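Local coordinates for Two-component insecticidal protein 16 kDa unit (Alcaligenes faecalis, PDB 5V3S) that serves as the 16 kDa aegerolysin-family component of a binary insecticidal toxin that kills corn rootworm, at residues A[22-27]-A[95-100]; A[31-36]-A[67-72]; A[87-92]-A[140-145]; A[111-116]-A[121-126]. All coordinates share one frame; numbering follows the deposited sequence.

Contact 1 of 4, residues A[22-27]-A[95-100]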
loop_
_atom_site.group_PDB
_atom_site.type_symbol
_atom_site.label_atom_id
_atom_site.label_comp_id
_atom_site.label_asym_id
_atom_site.label_seq_id
_atom_site.Cartn_x
_atom_site.Cartn_y
_atom_site.Cartn_z
ATOM N N ILE A 22 0.183 4.805 -2.043
ATOM C CA ILE A 22 0.385 4.402 -0.649
ATOM C C ILE A 22 1.897 4.483 -0.339
ATOM O O ILE A 22 2.698 3.915 -1.029
ATOM C CB ILE A 22 -0.310 3.088 -0.272
ATOM C CG1 ILE A 22 -0.198 2.815 1.190
ATOM C CG2 ILE A 22 0.223 1.908 -1.003
ATOM C CD1 ILE A 22 -1.284 1.928 1.710
ATOM N N THR A 23 2.241 5.202 0.710
ATOM C CA THR A 23 3.651 5.380 1.034
ATOM C C THR A 23 3.821 4.663 2.378
ATOM O O THR A 23 3.046 4.933 3.293
ATOM C CB THR A 23 4.025 6.882 1.079
ATOM O OG1 THR A 23 3.881 7.428 -0.202
ATOM C CG2 THR A 23 5.435 7.039 1.479
ATOM N N ILE A 24 4.851 3.791 2.491
ATOM C CA ILE A 24 5.191 3.060 3.735
ATOM C C ILE A 24 6.538 3.558 4.197
ATOM O O ILE A 24 7.510 3.514 3.399
ATOM C CB ILE A 24 5.245 1.541 3.452
ATOM C CG1 ILE A 24 3.943 1.098 2.813
ATOM C CG2 ILE A 24 5.538 0.699 4.703
ATOM C CD1 ILE A 24 4.007 0.955 1.322
ATOM N N PHE A 25 6.565 4.142 5.404
ATOM C CA PHE A 25 7.809 4.733 5.949
ATOM C C PHE A 25 8.084 3.898 7.148
ATOM O O PHE A 25 7.174 3.668 7.955
ATOM C CB PHE A 25 7.582 6.204 6.430
ATOM C CG PHE A 25 8.817 6.880 6.888
ATOM C CD1 PHE A 25 9.624 7.529 6.002
ATOM C CD2 PHE A 25 9.231 6.773 8.219
ATOM C CE1 PHE A 25 10.781 8.170 6.421
ATOM C CE2 PHE A 25 10.442 7.379 8.646
ATOM C CZ PHE A 25 11.201 8.046 7.727
ATOM N N VAL A 26 9.351 3.536 7.378
ATOM C CA VAL A 26 9.676 2.534 8.403
ATOM C C VAL A 26 10.813 3.024 9.256
ATOM O O VAL A 26 11.618 3.788 8.758
ATOM C CB VAL A 26 10.061 1.162 7.821
ATOM C CG1 VAL A 26 8.971 0.703 6.825
ATOM C CG2 VAL A 26 11.373 1.222 7.095
ATOM N N VAL A 27 10.850 2.489 10.468
ATOM C CA VAL A 27 11.843 2.863 11.503
ATOM C C VAL A 27 12.231 1.652 12.317
ATOM O O VAL A 27 11.446 0.873 12.729
ATOM C CB VAL A 27 11.269 3.980 12.437
ATOM C CG1 VAL A 27 12.268 4.409 13.488
ATOM C CG2 VAL A 27 10.703 5.156 11.686
ATOM N N LEU A 95 5.546 -11.616 9.696
ATOM C CA LEU A 95 4.522 -10.796 9.000
ATOM C C LEU A 95 4.099 -9.639 9.943
ATOM O O LEU A 95 3.618 -9.897 11.049
ATOM C CB LEU A 95 3.332 -11.686 8.665
ATOM C CG LEU A 95 2.150 -10.960 7.955
ATOM C CD1 LEU A 95 2.535 -10.343 6.661
ATOM C CD2 LEU A 95 1.056 -12.009 7.764
ATOM N N VAL A 96 4.249 -8.374 9.485
ATOM C CA VAL A 96 3.943 -7.213 10.264
ATOM C C VAL A 96 2.501 -6.736 9.968
ATOM O O VAL A 96 1.728 -6.566 10.923
ATOM C CB VAL A 96 4.981 -6.152 9.989
ATOM C CG1 VAL A 96 4.639 -4.841 10.698
ATOM C CG2 VAL A 96 6.351 -6.747 10.392
ATOM N N PHE A 97 2.151 -6.579 8.705
ATOM C CA PHE A 97 0.729 -6.192 8.291
ATOM C C PHE A 97 0.346 -6.703 6.919
ATOM O O PHE A 97 1.155 -7.112 6.119
ATOM C CB PHE A 97 0.392 -4.700 8.388
ATOM C CG PHE A 97 1.046 -3.786 7.347
ATOM C CD1 PHE A 97 0.619 -3.709 6.055
ATOM C CD2 PHE A 97 2.088 -2.913 7.708
ATOM C CE1 PHE A 97 1.189 -2.820 5.144
ATOM C CE2 PHE A 97 2.653 -2.052 6.820
ATOM C CZ PHE A 97 2.210 -2.005 5.505
ATOM N N GLU A 98 -0.948 -6.771 6.724
ATOM C CA GLU A 98 -1.568 -7.085 5.445
ATOM C C GLU A 98 -2.435 -5.879 5.145
ATOM O O GLU A 98 -3.088 -5.305 6.073
ATOM C CB GLU A 98 -2.408 -8.336 5.530
ATOM C CG GLU A 98 -1.549 -9.601 5.714
ATOM C CD GLU A 98 -2.368 -10.789 6.178
ATOM O OE1 GLU A 98 -3.402 -10.654 6.871
ATOM O OE2 GLU A 98 -2.002 -11.839 5.766
ATOM N N TYR A 99 -2.320 -5.381 3.896
ATOM C CA TYR A 99 -3.164 -4.287 3.488
ATOM C C TYR A 99 -4.016 -4.684 2.253
ATOM O O TYR A 99 -3.571 -5.476 1.431
ATOM C CB TYR A 99 -2.308 -3.049 3.189
ATOM C CG TYR A 99 -3.146 -1.831 2.896
ATOM C CD1 TYR A 99 -3.994 -1.271 3.908
ATOM C CD2 TYR A 99 -3.161 -1.293 1.617
ATOM C CE1 TYR A 99 -4.782 -0.149 3.606
ATOM C CE2 TYR A 99 -3.881 -0.181 1.339
ATOM C CZ TYR A 99 -4.709 0.374 2.326
ATOM O OH TYR A 99 -5.478 1.450 1.935
ATOM N N TYR A 100 -5.208 -4.107 2.129
ATOM C CA TYR A 100 -6.148 -4.442 1.006
ATOM C C TYR A 100 -6.986 -3.249 0.740
ATOM O O TYR A 100 -7.324 -2.490 1.676
ATOM C CB TYR A 100 -7.057 -5.676 1.372
ATOM C CG TYR A 100 -8.300 -5.865 0.483
ATOM C CD1 TYR A 100 -8.174 -6.431 -0.752
ATOM C CD2 TYR A 100 -9.580 -5.374 0.853
ATOM C CE1 TYR A 100 -9.225 -6.538 -1.641
ATOM C CE2 TYR A 100 -10.667 -5.516 -0.017
ATOM C CZ TYR A 100 -10.460 -6.128 -1.271
ATOM O OH TYR A 100 -11.460 -6.290 -2.168
#

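Contact 2 of 4, residues A[31-36]-A[67-72]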
loop_
_atom_site.group_PDB
_atom_site.type_symbol
_atom_site.label_atom_id
_atom_site.label_comp_id
_atom_site.label_asym_id
_atom_site.label_seq_id
_atom_site.Cartn_x
_atom_site.Cartn_y
_atom_site.Cartn_z
ATOM N N PHE A 31 12.437 -3.560 6.203
ATOM C CA PHE A 31 11.254 -4.347 5.996
ATOM C C PHE A 31 11.148 -4.649 4.507
ATOM O O PHE A 31 11.815 -3.989 3.714
ATOM C CB PHE A 31 9.985 -3.504 6.401
ATOM C CG PHE A 31 9.916 -3.180 7.874
ATOM C CD1 PHE A 31 10.694 -2.180 8.427
ATOM C CD2 PHE A 31 9.037 -3.833 8.695
ATOM C CE1 PHE A 31 10.530 -1.821 9.792
ATOM C CE2 PHE A 31 8.910 -3.545 10.040
ATOM C CZ PHE A 31 9.683 -2.524 10.597
ATOM N N LYS A 32 10.334 -5.665 4.189
ATOM C CA LYS A 32 10.216 -6.255 2.850
ATOM C C LYS A 32 8.753 -6.302 2.431
ATOM O O LYS A 32 7.923 -6.885 3.211
ATOM C CB LYS A 32 10.769 -7.657 2.849
ATOM C CG LYS A 32 10.791 -8.361 1.492
ATOM C CD LYS A 32 11.351 -9.783 1.646
ATOM C CE LYS A 32 10.519 -10.689 2.586
ATOM N NZ LYS A 32 10.864 -12.171 2.515
ATOM N N VAL A 33 8.475 -5.777 1.223
ATOM C CA VAL A 33 7.126 -5.953 0.615
ATOM C C VAL A 33 7.008 -7.337 -0.010
ATOM O O VAL A 33 7.872 -7.773 -0.773
ATOM C CB VAL A 33 6.803 -4.834 -0.384
ATOM C CG1 VAL A 33 5.411 -5.036 -0.894
ATOM C CG2 VAL A 33 7.032 -3.409 0.196
ATOM N N GLU A 34 5.912 -8.068 0.252
ATOM C CA GLU A 34 5.688 -9.322 -0.459
ATOM C C GLU A 34 4.178 -9.458 -0.619
ATOM O O GLU A 34 3.375 -8.734 -0.008
ATOM C CB GLU A 34 6.207 -10.533 0.315
ATOM C CG GLU A 34 7.657 -10.659 0.487
ATOM C CD GLU A 34 8.437 -10.962 -0.760
ATOM O OE1 GLU A 34 7.947 -11.467 -1.803
ATOM O OE2 GLU A 34 9.651 -10.639 -0.679
ATOM N N GLY A 35 3.797 -10.399 -1.467
ATOM C CA GLY A 35 2.400 -10.722 -1.588
ATOM C C GLY A 35 1.568 -9.702 -2.407
ATOM O O GLY A 35 0.316 -9.730 -2.365
ATOM N N ALA A 36 2.211 -8.767 -3.114
ATOM C CA ALA A 36 1.427 -7.785 -3.869
ATOM C C ALA A 36 0.616 -8.453 -5.000
ATOM O O ALA A 36 1.135 -9.301 -5.736
ATOM C CB ALA A 36 2.349 -6.696 -4.465
ATOM N N ASP A 67 13.643 5.167 5.748
ATOM C CA ASP A 67 13.234 5.428 4.383
ATOM C C ASP A 67 11.780 5.069 4.142
ATOM O O ASP A 67 11.136 4.420 4.914
ATOM C CB ASP A 67 14.026 4.559 3.409
ATOM C CG ASP A 67 15.478 4.991 3.223
ATOM O OD1 ASP A 67 15.911 6.102 3.668
ATOM O OD2 ASP A 67 16.227 4.199 2.582
ATOM N N SER A 68 11.266 5.541 3.011
ATOM C CA SER A 68 9.933 5.083 2.627
ATOM C C SER A 68 9.974 4.463 1.208
ATOM O O SER A 68 10.934 4.590 0.437
ATOM C CB SER A 68 8.945 6.222 2.631
ATOM O OG SER A 68 9.268 7.234 1.644
ATOM N N TYR A 69 8.861 3.869 0.859
ATOM C CA TYR A 69 8.670 3.360 -0.543
ATOM C C TYR A 69 7.187 3.544 -0.852
ATOM O O TYR A 69 6.382 3.432 0.072
ATOM C CB TYR A 69 8.979 1.897 -0.542
ATOM C CG TYR A 69 8.650 1.179 -1.819
ATOM C CD1 TYR A 69 9.419 1.362 -2.995
ATOM C CD2 TYR A 69 7.604 0.231 -1.855
ATOM C CE1 TYR A 69 9.146 0.599 -4.178
ATOM C CE2 TYR A 69 7.369 -0.540 -3.024
ATOM C CZ TYR A 69 8.096 -0.316 -4.171
ATOM O OH TYR A 69 7.804 -1.039 -5.319
ATOM N N THR A 70 6.873 3.874 -2.119
ATOM C CA THR A 70 5.498 4.138 -2.510
ATOM C C THR A 70 5.096 3.147 -3.557
ATOM O O THR A 70 5.874 2.870 -4.530
ATOM C CB THR A 70 5.415 5.580 -3.060
ATOM O OG1 THR A 70 5.791 6.483 -2.007
ATOM C CG2 THR A 70 4.053 5.893 -3.551
ATOM N N ILE A 71 3.877 2.676 -3.383
ATOM C CA ILE A 71 3.178 1.812 -4.337
ATOM C C ILE A 71 2.047 2.714 -4.938
ATOM O O ILE A 71 1.343 3.455 -4.227
ATOM C CB ILE A 71 2.641 0.588 -3.627
ATOM C CG1 ILE A 71 3.750 -0.343 -3.211
ATOM C CG2 ILE A 71 1.613 -0.156 -4.444
ATOM C CD1 ILE A 71 3.392 -1.378 -2.181
ATOM N N ALA A 72 1.783 2.528 -6.203
ATOM C CA ALA A 72 0.740 3.349 -6.837
ATOM C C ALA A 72 -0.047 2.488 -7.773
ATOM O O ALA A 72 0.525 1.675 -8.459
ATOM C CB ALA A 72 1.391 4.458 -7.604
#

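Contact 3 of 4, residues A[87-92]-A[140-145]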
loop_
_atom_site.group_PDB
_atom_site.type_symbol
_atom_site.label_atom_id
_atom_site.label_comp_id
_atom_site.label_asym_id
_atom_site.label_seq_id
_atom_site.Cartn_x
_atom_site.Cartn_y
_atom_site.Cartn_z
ATOM N N PHE A 87 -1.161 -6.052 -0.473
ATOM C CA PHE A 87 0.229 -6.451 -0.287
ATOM C C PHE A 87 0.444 -6.625 1.195
ATOM O O PHE A 87 -0.351 -6.153 2.011
ATOM C CB PHE A 87 1.264 -5.433 -0.838
ATOM C CG PHE A 87 1.227 -4.087 -0.171
ATOM C CD1 PHE A 87 0.292 -3.119 -0.590
ATOM C CD2 PHE A 87 2.085 -3.787 0.948
ATOM C CE1 PHE A 87 0.240 -1.917 0.032
ATOM C CE2 PHE A 87 2.017 -2.515 1.572
ATOM C CZ PHE A 87 1.061 -1.610 1.092
ATOM N N SER A 88 1.588 -7.172 1.535
ATOM C CA SER A 88 1.978 -7.523 2.896
ATOM C C SER A 88 3.375 -6.998 3.187
ATOM O O SER A 88 4.168 -6.753 2.307
ATOM C CB SER A 88 1.881 -9.038 3.202
ATOM O OG SER A 88 0.549 -9.583 2.954
ATOM N N LEU A 89 3.625 -6.720 4.449
ATOM C CA LEU A 89 5.001 -6.242 4.774
ATOM C C LEU A 89 5.516 -7.142 5.842
ATOM O O LEU A 89 4.820 -7.451 6.801
ATOM C CB LEU A 89 5.014 -4.881 5.367
ATOM C CG LEU A 89 6.347 -4.189 5.560
ATOM C CD1 LEU A 89 6.976 -3.766 4.289
ATOM C CD2 LEU A 89 6.182 -3.000 6.457
ATOM N N TYR A 90 6.773 -7.477 5.713
ATOM C CA TYR A 90 7.442 -8.388 6.637
ATOM C C TYR A 90 8.671 -7.687 7.266
ATOM O O TYR A 90 9.223 -6.720 6.712
ATOM C CB TYR A 90 7.956 -9.600 5.881
ATOM C CG TYR A 90 6.879 -10.424 5.304
ATOM C CD1 TYR A 90 6.247 -10.023 4.131
ATOM C CD2 TYR A 90 6.474 -11.576 5.906
ATOM C CE1 TYR A 90 5.166 -10.751 3.613
ATOM C CE2 TYR A 90 5.403 -12.302 5.392
ATOM C CZ TYR A 90 4.772 -11.868 4.230
ATOM O OH TYR A 90 3.738 -12.686 3.738
ATOM N N ASP A 91 9.099 -8.213 8.404
ATOM C CA ASP A 91 10.377 -7.806 9.067
ATOM C C ASP A 91 11.104 -9.159 9.204
ATOM O O ASP A 91 10.717 -9.976 10.060
ATOM C CB ASP A 91 10.115 -7.211 10.445
ATOM C CG ASP A 91 11.486 -6.861 11.202
ATOM O OD1 ASP A 91 12.472 -6.830 10.513
ATOM O OD2 ASP A 91 11.496 -6.524 12.391
ATOM N N GLY A 92 12.011 -9.458 8.272
ATOM C CA GLY A 92 12.594 -10.800 8.204
ATOM C C GLY A 92 11.509 -11.806 7.826
ATOM O O GLY A 92 10.751 -11.610 6.850
ATOM N N ILE A 140 1.359 4.860 5.570
ATOM C CA ILE A 140 1.505 3.916 6.706
ATOM C C ILE A 140 2.934 4.080 7.281
ATOM O O ILE A 140 3.832 4.078 6.536
ATOM C CB ILE A 140 1.263 2.470 6.285
ATOM C CG1 ILE A 140 -0.135 2.344 5.624
ATOM C CG2 ILE A 140 1.448 1.525 7.493
ATOM C CD1 ILE A 140 -0.448 0.931 5.189
ATOM N N THR A 141 3.033 4.295 8.567
ATOM C CA THR A 141 4.233 4.293 9.347
ATOM C C THR A 141 4.307 2.969 10.094
ATOM O O THR A 141 3.320 2.386 10.629
ATOM C CB THR A 141 4.375 5.558 10.260
ATOM O OG1 THR A 141 3.189 5.680 11.121
ATOM C CG2 THR A 141 4.481 6.871 9.398
ATOM N N VAL A 142 5.549 2.482 10.178
ATOM C CA VAL A 142 5.801 1.299 10.842
ATOM C C VAL A 142 7.067 1.541 11.721
ATOM O O VAL A 142 8.051 1.933 11.213
ATOM C CB VAL A 142 6.028 0.172 9.871
ATOM C CG1 VAL A 142 6.180 -1.070 10.691
ATOM C CG2 VAL A 142 4.847 0.004 8.852
ATOM N N VAL A 143 6.933 1.348 13.003
ATOM C CA VAL A 143 8.023 1.535 13.959
ATOM C C VAL A 143 8.194 0.239 14.690
ATOM O O VAL A 143 7.288 -0.204 15.380
ATOM C CB VAL A 143 7.730 2.675 14.985
ATOM C CG1 VAL A 143 8.883 2.780 15.997
ATOM C CG2 VAL A 143 7.547 3.988 14.264
ATOM N N LYS A 144 9.348 -0.423 14.518
ATOM C CA LYS A 144 9.704 -1.591 15.396
ATOM C C LYS A 144 10.031 -1.022 16.784
ATOM O O LYS A 144 10.969 -0.189 16.887
ATOM C CB LYS A 144 10.892 -2.352 14.856
ATOM C CG LYS A 144 11.198 -3.655 15.591
ATOM C CD LYS A 144 12.379 -4.398 15.029
ATOM C CE LYS A 144 12.487 -5.884 15.479
ATOM N NZ LYS A 144 13.331 -6.668 14.473
ATOM N N LYS A 145 9.312 -1.489 17.802
ATOM C CA LYS A 145 9.426 -0.952 19.128
ATOM C C LYS A 145 10.828 -1.241 19.665
ATOM O O LYS A 145 11.397 -2.297 19.370
ATOM C CB LYS A 145 8.354 -1.531 20.028
ATOM C CG LYS A 145 6.966 -1.009 19.728
ATOM C CD LYS A 145 6.019 -1.722 20.681
ATOM C CE LYS A 145 4.555 -1.358 20.533
ATOM N NZ LYS A 145 3.815 -2.233 21.514
#

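Contact 4 of 4, residues A[111-116]-A[121-126]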
loop_
_atom_site.group_PDB
_atom_site.type_symbol
_atom_site.label_atom_id
_atom_site.label_comp_id
_atom_site.label_asym_id
_atom_site.label_seq_id
_atom_site.Cartn_x
_atom_site.Cartn_y
_atom_site.Cartn_z
ATOM N N ASP A 111 -11.099 -0.055 2.350
ATOM C CA ASP A 111 -9.787 -0.733 2.573
ATOM C C ASP A 111 -9.759 -1.464 3.875
ATOM O O ASP A 111 -10.759 -1.529 4.626
ATOM C CB ASP A 111 -8.682 0.307 2.419
ATOM C CG ASP A 111 -8.560 1.264 3.632
ATOM O OD1 ASP A 111 -9.313 1.092 4.689
ATOM O OD2 ASP A 111 -7.681 2.166 3.476
ATOM N N GLU A 112 -8.623 -2.058 4.186
ATOM C CA GLU A 112 -8.526 -2.805 5.418
ATOM C C GLU A 112 -7.073 -3.031 5.645
ATOM O O GLU A 112 -6.400 -3.486 4.735
ATOM C CB GLU A 112 -9.195 -4.152 5.296
ATOM C CG GLU A 112 -8.935 -5.086 6.460
ATOM C CD GLU A 112 -9.961 -4.968 7.527
ATOM O OE1 GLU A 112 -10.547 -3.871 7.680
ATOM O OE2 GLU A 112 -10.191 -5.991 8.197
ATOM N N LEU A 113 -6.644 -2.665 6.839
ATOM C CA LEU A 113 -5.237 -2.868 7.329
ATOM C C LEU A 113 -5.268 -3.781 8.504
ATOM O O LEU A 113 -5.857 -3.468 9.544
ATOM C CB LEU A 113 -4.631 -1.558 7.761
ATOM C CG LEU A 113 -3.317 -1.717 8.524
ATOM C CD1 LEU A 113 -2.221 -2.076 7.507
ATOM C CD2 LEU A 113 -2.993 -0.471 9.237
ATOM N N THR A 114 -4.696 -4.958 8.331
ATOM C CA THR A 114 -4.622 -5.976 9.318
ATOM C C THR A 114 -3.219 -5.986 9.930
ATOM O O THR A 114 -2.280 -6.472 9.281
ATOM C CB THR A 114 -4.930 -7.371 8.671
ATOM O OG1 THR A 114 -6.169 -7.350 7.879
ATOM C CG2 THR A 114 -5.072 -8.470 9.728
ATOM N N VAL A 115 -3.091 -5.570 11.208
ATOM C CA VAL A 115 -1.776 -5.591 11.825
ATOM C C VAL A 115 -1.615 -6.924 12.513
ATOM O O VAL A 115 -2.469 -7.358 13.347
ATOM C CB VAL A 115 -1.585 -4.431 12.837
ATOM C CG1 VAL A 115 -0.194 -4.547 13.521
ATOM C CG2 VAL A 115 -1.794 -3.117 12.150
ATOM N N LYS A 116 -0.515 -7.572 12.222
ATOM C CA LYS A 116 -0.332 -8.965 12.655
ATOM C C LYS A 116 0.518 -9.077 13.921
ATOM O O LYS A 116 0.450 -10.081 14.616
ATOM C CB LYS A 116 0.251 -9.803 11.496
ATOM C CG LYS A 116 -0.783 -9.907 10.347
ATOM C CD LYS A 116 -1.908 -10.819 10.802
ATOM C CE LYS A 116 -1.608 -12.281 10.577
ATOM N NZ LYS A 116 -2.812 -13.148 10.873
ATOM N N TYR A 121 5.454 -3.906 17.005
ATOM C CA TYR A 121 5.408 -2.857 16.002
ATOM C C TYR A 121 4.230 -1.878 16.246
ATOM O O TYR A 121 3.180 -2.261 16.747
ATOM C CB TYR A 121 5.298 -3.456 14.625
ATOM C CG TYR A 121 6.388 -4.453 14.333
ATOM C CD1 TYR A 121 7.580 -4.065 13.734
ATOM C CD2 TYR A 121 6.184 -5.776 14.600
ATOM C CE1 TYR A 121 8.564 -5.006 13.384
ATOM C CE2 TYR A 121 7.157 -6.688 14.357
ATOM C CZ TYR A 121 8.332 -6.302 13.790
ATOM O OH TYR A 121 9.274 -7.259 13.562
ATOM N N THR A 122 4.501 -0.624 16.082
ATOM C CA THR A 122 3.484 0.374 15.972
ATOM C C THR A 122 3.240 0.626 14.488
ATOM O O THR A 122 4.065 1.084 13.748
ATOM C CB THR A 122 3.814 1.653 16.734
ATOM O OG1 THR A 122 4.143 1.309 18.094
ATOM C CG2 THR A 122 2.590 2.579 16.771
ATOM N N VAL A 123 2.012 0.333 14.081
ATOM C CA VAL A 123 1.659 0.515 12.705
ATOM C C VAL A 123 0.454 1.435 12.598
ATOM O O VAL A 123 -0.594 1.091 13.129
ATOM C CB VAL A 123 1.365 -0.820 12.054
ATOM C CG1 VAL A 123 1.044 -0.644 10.612
ATOM C CG2 VAL A 123 2.541 -1.726 12.073
ATOM N N ILE A 124 0.614 2.553 11.919
ATOM C CA ILE A 124 -0.438 3.623 11.792
ATOM C C ILE A 124 -0.719 4.036 10.342
ATOM O O ILE A 124 0.225 4.440 9.631
ATOM C CB ILE A 124 -0.137 4.860 12.619
ATOM C CG1 ILE A 124 0.122 4.553 14.118
ATOM C CG2 ILE A 124 -1.334 5.864 12.455
ATOM C CD1 ILE A 124 -1.094 4.223 14.930
ATOM N N LYS A 125 -2.022 3.957 9.939
ATOM C CA LYS A 125 -2.415 4.477 8.629
ATOM C C LYS A 125 -3.172 5.859 8.692
ATOM O O LYS A 125 -4.010 6.084 9.583
ATOM C CB LYS A 125 -3.272 3.433 7.955
ATOM C CG LYS A 125 -3.778 3.825 6.578
ATOM C CD LYS A 125 -4.540 2.668 5.952
ATOM C CE LYS A 125 -5.890 2.492 6.664
ATOM N NZ LYS A 125 -7.038 3.314 6.154
ATOM N N LYS A 126 -2.854 6.734 7.754
ATOM C CA LYS A 126 -3.521 8.022 7.552
ATOM C C LYS A 126 -4.014 7.993 6.127
ATOM O O LYS A 126 -3.377 7.427 5.235
ATOM C CB LYS A 126 -2.568 9.209 7.765
ATOM C CG LYS A 126 -1.858 9.266 9.149
ATOM C CD LYS A 126 -2.629 9.999 10.274
ATOM C CE LYS A 126 -2.051 9.659 11.689
ATOM N NZ LYS A 126 -3.116 9.822 12.730
#

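Contact 1 of 4, residues A[22-27]-A[95-100]
Ile22 and Tyr99 meet in the interior of the aegerolysin beta sandwich, where strand 19-27 of the six-stranded mixed sheet faces strand 94-103 of the antiparallel sheet. The two side chains approach head-on, one from each sheet. Ile22 lays its terminal methyl over one face of the phenol ring, with CD1 3.4 Å from Tyr99 CE2, a tight CH-pi type of approach. The methyl gets there through an extended chain: CG1 lies anti to the backbone N (chi1 -173°) and CD1 continues the line, which carries it across the gap between the sheets. The hydroxyl of Tyr99 is held by Asp111, so the ring is anchored at its polar end while the isoleucine presses on its face.

Phe97, two residues earlier on the same strand, meets the other sheet differently. Its ring turns an edge to Ile24, whose CG2 methyl lies near the ring plane, 4.4 Å from CZ, a looser touch than the first. Val96 and Phe97 form a classic beta bulge opposite Leu89. The bulge lets both residues face inward, and Val96 packs against Phe31, Tyr121 and Val123 beside the Phe97 ring. Further apolar side chains complete the layer: Ile138 borders both Ile22 and Tyr99, while Val142 and Val123 border Phe97. All four touching residues are buried, and apolar packing alone carries the contact. Of the ring atoms of Tyr99, CD2 is the next nearest to Ile22 CD1 after CE2, at 3.7 Å.

Contact 2 of 4, residues A[31-36]-A[67-72]
Val33 reaches across the sandwich interior to Tyr69 and Ile71, and the strand that carries it, 31-38, brings in its inward residues from Phe31 onward. Phe31 turns its ring into the core, where it packs on Val26, Leu89 and Asp91. Lys32 belongs to the other face of the strand and leans toward Glu34; the salt bridge between Lys32 NZ and Glu34 OE2 is a long one, at 3.7 Å, and lies away from the facing sheet. Val33 comes between them and divides its two methyls. CG2 meets the phenol ring of Tyr69 obliquely, 4.2 Å from CD2, whereas CG1, swung to the side away from its own N by a chi1 of -177°, points at the end of Ile71 and lies 4.4 Å from its CD1. An extended chi2 (163°) carries that CD1 toward Val33. Both approaches are ordinary van der Waals distances between apolar atoms, and the valine touches both inward residues of strand 68-74, one with each methyl. Farther on, Ala36 turns its CB inward again, and its N donates to Asn59 OD1.

Helix 55-58 supplies the shared neighbour of the contact: Ile58 touches Val33, Ala36, Tyr69 and Ile71, so it packs against both strands. Strand 31-38 is bordered in its own sheet by 62-63 and 83-91, with Val33 bonded through its backbone to Gly60 and Thr61, while strand 68-74 lies between 40-44 and 19-27 in the facing sheet.

Contact 3 of 4, residues A[87-92]-A[140-145]
Asp91 and Lys144 form a salt bridge between the two sheets, with NZ of Lys144 donating to OD2 of Asp91 at 2.8 Å. The ammonium approaches the syn side of the oxygen but stands 23° out of the carboxylate plane, and the two side chains meet roughly perpendicular. Lys144 is fully extended, its CG trans to N (chi1 -172°), which takes its amine up to the opposing strand. OD2 is also bonded by the hydroxyl of Tyr121, its strongest partner, and OD1 by Ser29 OG, so both oxygens of this buried carboxylate are engaged and the group is fixed in rotation. The nearby lysine charge would be expected to favour the ionised acid. Tyr121 also packs against Lys144, so it contacts both partners of the bridge.

One step deeper, Leu89 and Val142 reach toward each other tip to tip, the leucine CD2 lying 4.1 Å from the valine CG2. Each is supported by aromatic neighbours: Phe31 touches Leu89, Asp91 and Val142, and Phe97 also borders Val142. Deeper again, Phe87 leans on Ile22 and Ile24 from the facing sheet, and Ile140 packs on Ile22 and Val123.

Leu89 lies opposite Val142 and Asp91 opposite Lys144, so the two segments run in the same sense along their separate sheets. An apolar interior with a charged pair near the strand ends is how strands 83-91 and 136-144 face each other in this beta sandwich of the aegerolysin family.

Contact 4 of 4, residues A[111-116]-A[121-126]
Val115 and Val123 lie alongside one another, running oppositely, with CG2 of Val115 3.9 Å from CB of Val123. Val123 also receives Leu113, whose CD2 comes within 4.3 Å of CG1 of Val123 and also lies against the aliphatic root of Lys125, 4.1 Å from its CB. Beyond this apolar root, the lysine ends in its ammonium group: Lys125 NZ donates to Asp111 OD2 at 3.0 Å, on the syn side and 16° out of the carboxylate plane. Lys125 bends at its last two torsions, which curls the amine toward Asp111 after the chain has passed Leu113.

The second shell fixes both charged ends. Asp111 OD2 is gripped as well by the backbone N of Gly129, its strongest partner, and by the hydroxyl of Tyr99, while Lys125 NZ has another acceptor in the carbonyl of Gly127. Phe97 underlies the apolar part, touching both Leu113 and Val123, and Ile140 backs Val123 from the neighbouring strand.

The two strands are antiparallel, their directions 174° apart, but 8.9 Å separates their axes, too far for backbone pairing. Each is an edge strand, 110-115 of the five-stranded sheet and 121-126 of the mixed one, and the short link between them carries the chain from one sheet to the other. Side chains therefore close this flank of the sandwich. A valine-leucine seam gives way to an ion pair whose carboxylate, taking three donors on one oxygen, is probably kept in its charged form.

How the contacts relate
All four contacts span the two sheets of one beta sandwich, each pairing a strand of the mixed sheet with one of the antiparallel sheet. Contacts 1 and 3 lie closest, their centres about 5 Å apart, whereas contacts 2 and 4 stand farthest, about 14 Å, with Phe31 and Tyr121 touching between them. Along the chain, contact 2 falls within the span of contact 1 and contact 4 within that of contact 3, while contacts 1 and 3 interleave. Neighbouring contacts are tied by strand pairing, as between 19-27 and both 68-74 and 136-144. Contacts 1 to 3 lie in the buried interior, while contact 4 closes its surface flank.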